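PDB 3PPE: vascular endothelial cadherin from Gallus gallus, which mediates calcium-dependent, homophilic adhesion between endothelial cells, here represented by its first two extracellular cadherin domains. Local coordinates for residues G159-A164 with A195-R200. Sequence-based numbering, arbitrary orientation.
Sequences GVIFTA and ATVIIR
Ile161 turns its CG1 branch anti to its own carbonyl carbon (chi1 -57°), and an extended chi2 of -180° carries CD1 straight out to Val197. Its other branch, CG2, lies beside the carbonyl carbon and meets Ile199. One isoleucine thus serves two residues of the facing strand. Ile161 and Val197 come tip to tip. CD1 of Ile161 lies 3.6 Å from CG2 of Val197. The same CD1 is 4.0 Å from Val197 CG1, so it sits against both methyls of the valine fork. The second touch is looser and slanted: Ile161 CG2 is 4.1 Å from Ile199 CD1, the far end of that side chain. Ile161 was modelled in two conformers, and this account holds for one of them.

The backbones stay well apart, with 9.4 Å between CA of Ile161 and CA of Val197. Strand 160-163 belongs to one sheet of the second cadherin domain, and strand 194-202 to the other. The contact therefore bridges the two layers of the Ig-like beta sandwich. Val126 of strand 122-129 and Ile178 of strand 175-184 each touch both Ile161 and Val197. Phe153 touches both Ile161 and Ile199. The contact lies away from the calcium sites at the domain junction.

All three touching residues are buried, and every atom that meets across the contact is an aliphatic carbon. The contact is therefore consistent with van der Waals packing and the exclusion of water, with no directional polar bond between the two segments.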
# COMPACT_ATOMS: atom_id res chain seq x y z
N GLY A 159 -1.08 -35.77 12.04
CA GLY A 159 -0.85 -36.85 11.08
C GLY A 159 -0.53 -38.21 11.69
O GLY A 159 -0.19 -39.16 10.97
N VAL A 160 -0.67 -38.34 13.01
CA VAL A 160 -0.49 -39.63 13.67
C VAL A 160 -1.75 -40.51 13.51
O VAL A 160 -2.87 -40.06 13.78
CB VAL A 160 -0.07 -39.48 15.14
CG1 VAL A 160 0.16 -40.88 15.84
CG2 VAL A 160 1.23 -38.61 15.24
N ILE A 161 -1.52 -41.73 13.05
CA ILE A 161 -2.59 -42.72 12.83
C ILE A 161 -2.62 -43.69 14.02
O ILE A 161 -1.58 -44.15 14.48
CB ILE A 161 -2.39 -43.45 11.47
CG1 ILE A 161 -2.36 -42.41 10.34
CG2 ILE A 161 -3.48 -44.53 11.22
CD1 ILE A 161 -2.18 -43.01 8.97
N PHE A 162 -3.83 -43.96 14.50
CA PHE A 162 -4.09 -44.79 15.68
C PHE A 162 -5.13 -45.84 15.33
O PHE A 162 -5.98 -45.59 14.47
CB PHE A 162 -4.67 -43.94 16.81
CG PHE A 162 -3.78 -42.82 17.27
CD1 PHE A 162 -3.87 -41.55 16.69
CD2 PHE A 162 -2.91 -43.01 18.34
CE1 PHE A 162 -3.03 -40.51 17.13
CE2 PHE A 162 -2.09 -41.97 18.82
CZ PHE A 162 -2.14 -40.72 18.21
N THR A 163 -5.11 -46.99 16.04
CA THR A 163 -6.17 -47.98 15.89
C THR A 163 -7.47 -47.35 16.40
O THR A 163 -7.47 -46.67 17.43
CB THR A 163 -5.87 -49.31 16.69
OG1 THR A 163 -5.73 -48.98 18.07
CG2 THR A 163 -4.56 -50.00 16.18
N ALA A 164 -8.56 -47.58 15.66
CA ALA A 164 -9.90 -47.08 15.97
C ALA A 164 -10.78 -48.13 16.65
O ALA A 164 -11.88 -47.81 17.08
CB ALA A 164 -10.62 -46.57 14.71
N ALA A 195 -3.06 -39.30 0.17
CA ALA A 195 -2.08 -40.37 0.06
C ALA A 195 -2.65 -41.69 0.58
O ALA A 195 -3.76 -41.73 1.13
CB ALA A 195 -0.81 -40.01 0.82
N THR A 196 -1.90 -42.77 0.39
CA THR A 196 -2.31 -44.09 0.88
C THR A 196 -1.39 -44.51 1.99
O THR A 196 -0.17 -44.28 1.94
CB THR A 196 -2.21 -45.14 -0.28
OG1 THR A 196 -3.00 -44.69 -1.39
CG2 THR A 196 -2.71 -46.52 0.10
N VAL A 197 -1.99 -45.15 2.99
CA VAL A 197 -1.25 -45.78 4.06
C VAL A 197 -1.57 -47.27 4.03
O VAL A 197 -2.71 -47.65 4.18
CB VAL A 197 -1.61 -45.24 5.46
CG1 VAL A 197 -0.53 -45.64 6.45
CG2 VAL A 197 -1.74 -43.71 5.43
N ILE A 198 -0.53 -48.06 3.85
CA ILE A 198 -0.65 -49.51 3.96
C ILE A 198 -0.24 -49.87 5.38
O ILE A 198 0.89 -49.61 5.80
CB ILE A 198 0.21 -50.22 2.92
CG1 ILE A 198 -0.30 -49.85 1.52
CG2 ILE A 198 0.14 -51.74 3.11
CD1 ILE A 198 0.78 -50.03 0.45
N ILE A 199 -1.18 -50.43 6.12
CA ILE A 199 -0.96 -50.79 7.51
C ILE A 199 -1.08 -52.32 7.63
O ILE A 199 -2.17 -52.89 7.43
CB ILE A 199 -1.97 -50.12 8.41
CG1 ILE A 199 -1.76 -48.60 8.39
CG2 ILE A 199 -1.86 -50.70 9.88
CD1 ILE A 199 -2.94 -47.82 8.82
N ARG A 200 0.02 -52.97 7.94
CA ARG A 200 0.03 -54.42 8.11
C ARG A 200 -0.26 -54.75 9.57
O ARG A 200 0.29 -54.12 10.47
CB ARG A 200 1.40 -54.98 7.73
CG ARG A 200 1.67 -54.98 6.26
CD ARG A 200 3.13 -55.21 5.95
NE ARG A 200 3.84 -55.88 7.04
CZ ARG A 200 4.79 -55.32 7.79
NH1 ARG A 200 5.17 -54.07 7.55
NH2 ARG A 200 5.37 -56.01 8.76